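Cytochrome (PDB 2XTS) forms the heme-bearing N-terminal part of the cytochrome subunit SoxD of the sulfane dehydrogenase SoxCD, its heme c probably taking up electrons from the oxidation of protein-bound sulfur. Local coordinates at residues D[35-38]-D[39-43]; D[122-125]-D[126-130]; D[149-152]-D[153-157]; D[175-178]-D[179-182]. All coordinates share one frame; numbering follows the deposited sequence.

Contact 1 (D[35-38]-D[39-43]); sequences VATG and DALFA
Thr37 turns OG1 beside its backbone N (chi1 -57°), which leaves CG2 anti to that N, and Leu41 keeps CG beside its own (chi1 -73°); this lays the two side chains alongside each other, one turn apart and pointing the same way. Both sit on helix 35-45 of the c-type cytochrome domain, just ahead of the CXXCH heme motif that holds Cys46 and His50. Their methyls meet loosely, Thr37 CG2 lying 4.1 Å from Leu41 CD1. Closer is Leu41 CG, 3.5 Å from Thr37 O, the carbonyl that also takes the nearly straight bond from Leu41 N at 3.0 Å. Thr37 OG1 is hydrogen-bonded to Asp34 OD1. Gly38 has no side chain, and its carbonyl receives Phe42 N at 2.8 Å. The ring of Phe42 touches the heme c and meets the ring of Phe116. Val35, Thr37, Asp39 and Leu41 all pack on helix 107-120. At the start of the helix Asp39 N bonds to Val35 O at 2.8 Å, and Asp39 CB rests 3.4 Å from Ala36 O.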
loop_
_atom_site.group_PDB
_atom_site.type_symbol
_atom_site.label_atom_id
_atom_site.label_comp_id
_atom_site.label_asym_id
_atom_site.label_seq_id
_atom_site.Cartn_x
_atom_site.Cartn_y
_atom_site.Cartn_z
ATOM N N VAL D 35 -10.307 -13.894 -51.440
ATOM C CA VAL D 35 -9.254 -12.877 -51.428
ATOM C C VAL D 35 -9.782 -11.509 -51.864
ATOM O O VAL D 35 -9.498 -10.508 -51.215
ATOM C CB VAL D 35 -8.052 -13.323 -52.269
ATOM C CG1 VAL D 35 -7.052 -12.196 -52.434
ATOM C CG2 VAL D 35 -7.417 -14.568 -51.652
ATOM N N ALA D 36 -10.555 -11.463 -52.944
ATOM C CA ALA D 36 -11.010 -10.189 -53.498
ATOM C C ALA D 36 -11.922 -9.456 -52.512
ATOM O O ALA D 36 -11.823 -8.216 -52.337
ATOM C CB ALA D 36 -11.716 -10.377 -54.866
ATOM N N THR D 37 -12.799 -10.217 -51.859
ATOM C CA THR D 37 -13.677 -9.646 -50.850
ATOM C C THR D 37 -12.851 -9.149 -49.652
ATOM O O THR D 37 -13.097 -8.068 -49.117
ATOM C CB THR D 37 -14.726 -10.664 -50.382
ATOM O OG1 THR D 37 -15.476 -11.127 -51.514
ATOM C CG2 THR D 37 -15.649 -10.069 -49.342
ATOM N N GLY D 38 -11.840 -9.925 -49.263
ATOM C CA GLY D 38 -10.948 -9.532 -48.189
ATOM C C GLY D 38 -10.192 -8.256 -48.500
ATOM O O GLY D 38 -10.009 -7.416 -47.612
ATOM N N ASP D 39 -9.735 -8.108 -49.753
ATOM C CA ASP D 39 -9.026 -6.899 -50.193
ATOM C C ASP D 39 -9.910 -5.667 -49.999
ATOM O O ASP D 39 -9.486 -4.634 -49.477
ATOM C CB ASP D 39 -8.645 -7.085 -51.651
ATOM C CG ASP D 39 -7.665 -6.060 -52.168
ATOM O OD1 ASP D 39 -7.206 -5.178 -51.424
ATOM O OD2 ASP D 39 -7.351 -6.144 -53.380
ATOM N N ALA D 40 -11.160 -5.773 -50.434
ATOM C CA ALA D 40 -12.120 -4.682 -50.301
ATOM C C ALA D 40 -12.397 -4.339 -48.843
ATOM O O ALA D 40 -12.401 -3.171 -48.459
ATOM C CB ALA D 40 -13.426 -5.009 -51.056
ATOM N N LEU D 41 -12.615 -5.359 -48.020
ATOM C CA LEU D 41 -12.790 -5.131 -46.584
ATOM C C LEU D 41 -11.550 -4.514 -45.944
ATOM O O LEU D 41 -11.656 -3.632 -45.093
ATOM C CB LEU D 41 -13.112 -6.438 -45.876
ATOM C CG LEU D 41 -14.528 -6.997 -46.101
ATOM C CD1 LEU D 41 -14.603 -8.463 -45.706
ATOM C CD2 LEU D 41 -15.568 -6.167 -45.330
ATOM N N PHE D 42 -10.376 -4.948 -46.393
ATOM C CA PHE D 42 -9.119 -4.467 -45.845
ATOM C C PHE D 42 -8.956 -2.986 -46.203
ATOM O O PHE D 42 -8.581 -2.144 -45.375
ATOM C CB PHE D 42 -7.933 -5.294 -46.364
ATOM C CG PHE D 42 -6.739 -5.258 -45.471
ATOM C CD1 PHE D 42 -6.682 -6.135 -44.402
ATOM C CD2 PHE D 42 -5.690 -4.368 -45.669
ATOM C CE1 PHE D 42 -5.601 -6.143 -43.548
ATOM C CE2 PHE D 42 -4.591 -4.373 -44.813
ATOM C CZ PHE D 42 -4.555 -5.250 -43.765
ATOM N N ALA D 43 -9.260 -2.653 -47.458
ATOM C CA ALA D 43 -9.231 -1.263 -47.895
ATOM C C ALA D 43 -10.108 -0.367 -47.019
ATOM O O ALA D 43 -9.714 0.750 -46.650
ATOM C CB ALA D 43 -9.669 -1.165 -49.369
#

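Contact 2 (D[122-125]-D[126-130]); sequences GLVE and DDFVL
Glu125 OE1 accepts a short bond of 2.6 Å from a water, and the same water takes the N-H of Asp126 N at 2.9 Å. A bend at chi2 (-60°) brings the Glu125 carboxylate toward the Asp126 N-H, where the water can join them; the water probably eases the charge on Glu125. Phe128 N then closes the turn on Glu125 O at 3.1 Å, the donor standing above the carbonyl plane. Asp127 OD1 comes to 3.5 Å from Glu125 CB. Next to the turn the side chains of Val124 and Phe128 cross at about a right angle. Val124 CG1 sits over the middle of the Phe128 ring face, a CH-pi contact of 3.8 Å to the centroid and 9° off the normal, while Val124 CG2 touches Phe128 CB at 3.7 Å. With an alanine in place of Phe128, Val124 CG1 would probably lose the aromatic face it rests on, opening a gap beside the turn. Val124 also packs on Leu118. Gly122 ends helix 107-120 in a Schellman motif, and the residues from Glu125 to Phe128 form a type I beta turn leading into strand 129-131, which pairs antiparallel with strand 32-34.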
loop_
_atom_site.group_PDB
_atom_site.type_symbol
_atom_site.label_atom_id
_atom_site.label_comp_id
_atom_site.label_asym_id
_atom_site.label_seq_id
_atom_site.Cartn_x
_atom_site.Cartn_y
_atom_site.Cartn_z
ATOM N N GLY D 122 1.810 -14.215 -49.768
ATOM C CA GLY D 122 2.279 -15.063 -50.857
ATOM C C GLY D 122 1.973 -16.527 -50.670
ATOM O O GLY D 122 2.637 -17.390 -51.270
ATOM N N LEU D 123 0.952 -16.830 -49.867
ATOM C CA LEU D 123 0.675 -18.216 -49.470
ATOM C C LEU D 123 -0.476 -18.887 -50.224
ATOM O O LEU D 123 -0.628 -20.118 -50.166
ATOM C CB LEU D 123 0.417 -18.298 -47.965
ATOM C CG LEU D 123 1.597 -17.836 -47.117
ATOM C CD1 LEU D 123 1.166 -17.754 -45.636
ATOM C CD2 LEU D 123 2.836 -18.719 -47.316
ATOM N N VAL D 124 -1.316 -18.071 -50.861
ATOM C CA VAL D 124 -2.399 -18.548 -51.712
ATOM C C VAL D 124 -2.483 -17.627 -52.924
ATOM O O VAL D 124 -1.944 -16.510 -52.898
ATOM C CB VAL D 124 -3.760 -18.573 -50.956
ATOM C CG1 VAL D 124 -3.710 -19.473 -49.725
ATOM C CG2 VAL D 124 -4.221 -17.178 -50.585
ATOM N N GLU D 125 -3.160 -18.094 -53.975
ATOM C CA GLU D 125 -3.409 -17.285 -55.159
ATOM C C GLU D 125 -4.606 -16.360 -54.936
ATOM O O GLU D 125 -5.384 -16.513 -53.970
ATOM C CB GLU D 125 -3.650 -18.172 -56.389
ATOM C CG GLU D 125 -2.509 -19.132 -56.718
ATOM C CD GLU D 125 -1.191 -18.425 -56.997
ATOM O OE1 GLU D 125 -1.204 -17.316 -57.560
ATOM O OE2 GLU D 125 -0.125 -18.977 -56.636
ATOM N N ASP D 126 -4.798 -15.425 -55.858
ATOM C CA ASP D 126 -5.791 -14.354 -55.676
ATOM C C ASP D 126 -7.238 -14.790 -55.848
ATOM O O ASP D 126 -8.135 -13.986 -55.666
ATOM C CB ASP D 126 -5.499 -13.126 -56.562
ATOM C CG ASP D 126 -5.554 -13.415 -58.051
ATOM O OD1 ASP D 126 -6.035 -14.485 -58.485
ATOM O OD2 ASP D 126 -5.109 -12.511 -58.790
ATOM N N ASP D 127 -7.448 -16.047 -56.219
ATOM C CA ASP D 127 -8.790 -16.613 -56.318
ATOM C C ASP D 127 -9.146 -17.545 -55.163
ATOM O O ASP D 127 -10.182 -18.178 -55.178
ATOM C CB ASP D 127 -8.996 -17.315 -57.671
ATOM C CG ASP D 127 -8.038 -18.476 -57.908
ATOM O OD1 ASP D 127 -7.046 -18.661 -57.154
ATOM O OD2 ASP D 127 -8.270 -19.220 -58.900
ATOM N N PHE D 128 -8.311 -17.581 -54.120
ATOM C CA PHE D 128 -8.531 -18.487 -53.010
ATOM C C PHE D 128 -9.776 -18.121 -52.204
ATOM O O PHE D 128 -10.035 -16.937 -51.936
ATOM C CB PHE D 128 -7.290 -18.486 -52.138
ATOM C CG PHE D 128 -7.359 -19.432 -50.960
ATOM C CD1 PHE D 128 -7.228 -20.806 -51.131
ATOM C CD2 PHE D 128 -7.511 -18.943 -49.664
ATOM C CE1 PHE D 128 -7.271 -21.665 -50.040
ATOM C CE2 PHE D 128 -7.554 -19.793 -48.578
ATOM C CZ PHE D 128 -7.428 -21.145 -48.769
ATOM N N VAL D 129 -10.534 -19.154 -51.834
ATOM C CA VAL D 129 -11.692 -19.062 -50.963
ATOM C C VAL D 129 -11.421 -19.834 -49.670
ATOM O O VAL D 129 -11.193 -21.050 -49.682
ATOM C CB VAL D 129 -12.962 -19.631 -51.628
ATOM C CG1 VAL D 129 -14.163 -19.378 -50.761
ATOM C CG2 VAL D 129 -13.165 -19.009 -52.992
ATOM N N LEU D 130 -11.413 -19.112 -48.556
ATOM C CA LEU D 130 -11.234 -19.719 -47.244
ATOM C C LEU D 130 -12.596 -20.021 -46.656
ATOM O O LEU D 130 -13.472 -19.147 -46.628
ATOM C CB LEU D 130 -10.470 -18.780 -46.334
ATOM C CG LEU D 130 -10.051 -19.335 -44.973
ATOM C CD1 LEU D 130 -9.049 -20.501 -45.094
ATOM C CD2 LEU D 130 -9.479 -18.208 -44.149
HETATM O O HOH W 1 -2.591 -15.152 -57.763
#

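Contact 3 (D[149-152]-D[153-157]); sequences DDRD and QTEYP
Tyr156 lays one face of its ring over the peptide that joins Arg151 to Asp152, with Arg151 C 4.0 Å above the plane near the ring centre. Arg151 CB adds a CH-pi contact to the same ring. Farther out, the Arg151 chain bends at chi3 (-75°), and Tyr156 OH comes over one face of the guanidinium, 3.9 Å from Arg151 CZ, the ring and guanidinium planes being 52° apart. Glu155 meets the stem of the arginine rather than its charge: its carboxylate stands 74° from the guanidinium plane, and OE2 pairs with Arg362 and Arg256 of the sulfite dehydrogenase chain. The guanidinium grips Asp149 side-on, NE to OD1 at 2.9 Å and NH2 to OD2 at 2.8 Å. Arg151 N reaches OD1 from the other face at 3.1 Å, an Asx turn that leads into helix 151-154. A leucine in place of Arg151 would probably leave the Asp149 carboxylate without its charged mate and Asp263 of the sulfite dehydrogenase chain without the salt bridge to NH1. That same Asp263 bonds Tyr156 OH, which a water also links to Asp149 OD2. Asp150 O collects three donors, Gln153 N, Thr154 N and Thr154 OG1, the hydroxyl at 2.9 Å. Arg151 O accepts Glu155 N and Tyr156 N from opposite faces of its plane, the latter at 2.8 Å.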
loop_
_atom_site.group_PDB
_atom_site.type_symbol
_atom_site.label_atom_id
_atom_site.label_comp_id
_atom_site.label_asym_id
_atom_site.label_seq_id
_atom_site.Cartn_x
_atom_site.Cartn_y
_atom_site.Cartn_z
ATOM N N ASP D 149 9.177 -23.764 -23.470
ATOM C CA ASP D 149 10.234 -23.320 -22.560
ATOM C C ASP D 149 11.098 -24.480 -22.109
ATOM O O ASP D 149 10.606 -25.417 -21.514
ATOM C CB ASP D 149 9.564 -22.705 -21.325
ATOM C CG ASP D 149 10.501 -21.989 -20.385
ATOM O OD1 ASP D 149 11.724 -21.891 -20.618
ATOM O OD2 ASP D 149 9.965 -21.517 -19.352
ATOM N N ASP D 150 12.387 -24.380 -22.400
ATOM C CA ASP D 150 13.372 -25.385 -22.007
ATOM C C ASP D 150 14.472 -24.784 -21.145
ATOM O O ASP D 150 15.570 -25.319 -21.084
ATOM C CB ASP D 150 13.977 -26.045 -23.270
ATOM C CG ASP D 150 14.825 -25.093 -24.092
ATOM O OD1 ASP D 150 14.672 -23.867 -23.913
ATOM O OD2 ASP D 150 15.599 -25.582 -24.958
ATOM N N ARG D 151 14.204 -23.662 -20.480
ATOM C CA ARG D 151 15.214 -23.075 -19.580
ATOM C C ARG D 151 15.657 -24.058 -18.505
ATOM O O ARG D 151 16.817 -24.056 -18.100
ATOM C CB ARG D 151 14.707 -21.787 -18.934
ATOM C CG ARG D 151 14.654 -20.627 -19.865
ATOM C CD ARG D 151 14.024 -19.416 -19.200
ATOM N NE ARG D 151 12.566 -19.541 -19.076
ATOM C CZ ARG D 151 11.778 -18.691 -18.427
ATOM N NH1 ARG D 151 12.290 -17.647 -17.798
ATOM N NH2 ARG D 151 10.460 -18.859 -18.465
ATOM N N ASP D 152 14.747 -24.929 -18.073
ATOM C CA ASP D 152 15.092 -25.949 -17.089
ATOM C C ASP D 152 16.206 -26.896 -17.547
ATOM O O ASP D 152 16.887 -27.494 -16.713
ATOM C CB ASP D 152 13.848 -26.744 -16.651
ATOM C CG ASP D 152 13.213 -27.566 -17.765
ATOM O OD1 ASP D 152 13.561 -27.442 -18.954
ATOM O OD2 ASP D 152 12.301 -28.354 -17.433
ATOM N N GLN D 153 16.385 -27.046 -18.855
ATOM C CA GLN D 153 17.452 -27.880 -19.415
ATOM C C GLN D 153 18.668 -27.076 -19.840
ATOM O O GLN D 153 19.805 -27.509 -19.645
ATOM C CB GLN D 153 16.935 -28.660 -20.623
ATOM C CG GLN D 153 15.815 -29.617 -20.287
ATOM C CD GLN D 153 15.523 -30.593 -21.412
ATOM O OE1 GLN D 153 15.030 -30.213 -22.482
ATOM N NE2 GLN D 153 15.819 -31.862 -21.171
ATOM N N THR D 154 18.438 -25.886 -20.395
ATOM C CA THR D 154 19.456 -25.112 -21.086
ATOM C C THR D 154 20.053 -23.943 -20.296
ATOM O O THR D 154 21.098 -23.420 -20.685
ATOM C CB THR D 154 18.928 -24.559 -22.410
ATOM O OG1 THR D 154 17.807 -23.721 -22.147
ATOM C CG2 THR D 154 18.524 -25.688 -23.357
ATOM N N GLU D 155 19.402 -23.504 -19.209
ATOM C CA GLU D 155 19.869 -22.364 -18.430
ATOM C C GLU D 155 19.959 -22.651 -16.942
ATOM O O GLU D 155 20.963 -22.321 -16.304
ATOM C CB GLU D 155 18.943 -21.163 -18.674
ATOM C CG GLU D 155 18.981 -20.689 -20.120
ATOM C CD GLU D 155 18.222 -19.396 -20.383
ATOM O OE1 GLU D 155 17.896 -18.674 -19.415
ATOM O OE2 GLU D 155 17.979 -19.126 -21.586
ATOM N N TYR D 156 18.941 -23.286 -16.371
ATOM C CA TYR D 156 18.917 -23.424 -14.919
ATOM C C TYR D 156 20.124 -24.237 -14.397
ATOM O O TYR D 156 20.736 -23.831 -13.424
ATOM C CB TYR D 156 17.583 -23.983 -14.443
ATOM C CG TYR D 156 16.355 -23.099 -14.691
ATOM C CD1 TYR D 156 16.468 -21.788 -15.129
ATOM C CD2 TYR D 156 15.079 -23.589 -14.445
ATOM C CE1 TYR D 156 15.325 -20.991 -15.330
ATOM C CE2 TYR D 156 13.950 -22.816 -14.661
ATOM C CZ TYR D 156 14.090 -21.515 -15.086
ATOM O OH TYR D 156 12.964 -20.758 -15.301
ATOM N N PRO D 157 20.508 -25.340 -15.073
ATOM C CA PRO D 157 21.685 -26.037 -14.518
ATOM C C PRO D 157 22.952 -25.180 -14.529
ATOM O O PRO D 157 23.682 -25.118 -13.528
ATOM C CB PRO D 157 21.797 -27.267 -15.420
ATOM C CG PRO D 157 20.382 -27.492 -15.936
ATOM C CD PRO D 157 19.882 -26.093 -16.184
HETATM O O HOH W 2 11.297 -22.285 -17.011
#

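Contact 4 (D[175-178]-D[179-182]); sequences TKRA and VDLN
Asp180 N bonds to Arg177 O at 3.0 Å, approaching from well above the carbonyl plane, and Asp180 CB lies close to the same oxygen. One residue on, Ala178 O accepts two donors. Leu181 N comes at 3.0 Å from above the carbonyl plane, whereas Asn182 N, at 3.3 Å, lies in that plane and makes a nearly straight bond. These bonds give the chain a short turn of helical phi/psi after strand 174-177. Among the side chains, Val179 CG2 nestles against the guanidinium of Arg177, 3.7 Å from both NE and NH2, as the two side chains cross. The arginine gets there through a bend at chi3 (64°), which brings its end alongside Val179 CG2. Asp180 brings OD2 to 3.8 Å from Arg177 CB, and a water held by Arg177 N donates to Asp180 OD2 at 2.8 Å, tying the carboxylate to the strand.

The next shell belongs largely to the sulfite dehydrogenase chain. Lys176 and Arg177 pair antiparallel with one of its strands, extending the sheet across the interface, and Arg177 NH2 forms a salt bridge with its Glu385, on which Val179 also packs. Ala178 and Leu181 rest on Gln132 and Ala131 of that chain, respectively. Beyond the turn, the side chain of Asn182 comes within about 4 Å of a bound calcium ion. Arg177 NE stays 4.7 Å from Asp180 OD1, so the aspartate is likely to temper the arginine's charge only at a distance, while the direct ionic pairing goes to Glu385 across the subunit boundary.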
loop_
_atom_site.group_PDB
_atom_site.type_symbol
_atom_site.label_atom_id
_atom_site.label_comp_id
_atom_site.label_asym_id
_atom_site.label_seq_id
_atom_site.Cartn_x
_atom_site.Cartn_y
_atom_site.Cartn_z
ATOM N N THR D 175 31.712 -0.597 -22.143
ATOM C CA THR D 175 31.516 -0.836 -23.585
ATOM C C THR D 175 30.296 -0.144 -24.202
ATOM O O THR D 175 30.279 0.139 -25.378
ATOM C CB THR D 175 31.345 -2.321 -23.863
ATOM O OG1 THR D 175 30.314 -2.824 -23.008
ATOM C CG2 THR D 175 32.660 -3.080 -23.616
ATOM N N LYS D 176 29.258 0.052 -23.421
ATOM C CA LYS D 176 28.029 0.720 -23.854
ATOM C C LYS D 176 27.626 1.742 -22.793
ATOM O O LYS D 176 27.773 1.479 -21.601
ATOM C CB LYS D 176 26.879 -0.273 -24.002
ATOM C CG LYS D 176 27.032 -1.379 -25.076
ATOM C CD LYS D 176 27.158 -0.844 -26.488
ATOM C CE LYS D 176 27.077 -1.941 -27.527
ATOM N NZ LYS D 176 25.684 -2.441 -27.713
ATOM N N ARG D 177 27.104 2.877 -23.224
ATOM C CA ARG D 177 26.590 3.914 -22.314
ATOM C C ARG D 177 25.252 4.438 -22.811
ATOM O O ARG D 177 25.170 4.893 -23.949
ATOM C CB ARG D 177 27.566 5.085 -22.251
ATOM C CG ARG D 177 28.924 4.762 -21.632
ATOM C CD ARG D 177 29.893 5.919 -21.696
ATOM N NE ARG D 177 29.488 7.092 -20.938
ATOM C CZ ARG D 177 30.119 8.256 -21.001
ATOM N NH1 ARG D 177 31.159 8.390 -21.791
ATOM N NH2 ARG D 177 29.741 9.281 -20.268
ATOM N N ALA D 178 24.218 4.391 -21.976
ATOM C CA ALA D 178 22.917 4.889 -22.370
ATOM C C ALA D 178 22.951 6.373 -22.723
ATOM O O ALA D 178 22.154 6.823 -23.545
ATOM C CB ALA D 178 21.923 4.651 -21.266
ATOM N N VAL D 179 23.843 7.142 -22.095
ATOM C CA VAL D 179 23.893 8.572 -22.357
ATOM C C VAL D 179 24.279 8.848 -23.815
ATOM O O VAL D 179 23.959 9.917 -24.348
ATOM C CB VAL D 179 24.872 9.370 -21.452
ATOM C CG1 VAL D 179 24.409 9.371 -20.005
ATOM C CG2 VAL D 179 26.306 8.868 -21.572
ATOM N N ASP D 180 24.919 7.881 -24.478
ATOM C CA ASP D 180 25.238 8.010 -25.919
ATOM C C ASP D 180 24.015 8.113 -26.787
ATOM O O ASP D 180 24.069 8.681 -27.870
ATOM C CB ASP D 180 26.020 6.780 -26.435
ATOM C CG ASP D 180 27.435 6.667 -25.889
ATOM O OD1 ASP D 180 27.964 7.665 -25.353
ATOM O OD2 ASP D 180 28.020 5.559 -26.026
ATOM N N LEU D 181 22.941 7.474 -26.355
ATOM C CA LEU D 181 21.705 7.522 -27.107
ATOM C C LEU D 181 20.878 8.750 -26.778
ATOM O O LEU D 181 20.299 9.389 -27.653
ATOM C CB LEU D 181 20.871 6.263 -26.873
ATOM C CG LEU D 181 21.264 4.999 -27.652
ATOM C CD1 LEU D 181 22.509 4.365 -27.050
ATOM C CD2 LEU D 181 20.100 4.030 -27.666
ATOM N N ASN D 182 20.778 9.077 -25.498
ATOM C CA ASN D 182 20.031 10.262 -25.079
ATOM C C ASN D 182 18.578 10.239 -25.565
ATOM O O ASN D 182 18.109 11.200 -26.177
ATOM C CB ASN D 182 20.767 11.545 -25.523
ATOM C CG ASN D 182 20.166 12.831 -24.929
ATOM O OD1 ASN D 182 19.579 12.841 -23.839
ATOM N ND2 ASN D 182 20.333 13.930 -25.646
HETATM O O HOH W 3 26.836 2.976 -26.192
#

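Contacts 1 and 2 lie side by side in the cytochrome domain, their centres 12 Å apart. Val35 N of contact 1 is probably hydrogen-bonded to Phe128 O of contact 2 at 3.1 Å, and Val35 CG2 packs on Glu125 O. Of the four, contact 1 reaches the heme pocket: the side chain of Phe42 is about 4 Å from that of the axial ligand His50. Contacts 3 and 4 belong to the long arm that follows, their centres 45 and 46 Å from that of contact 1, and both pack on sulfite dehydrogenase. They do not touch each other, with centres 32 Å and nearest atoms about 19 Å apart, so the arm meets sulfite dehydrogenase at two well-separated places.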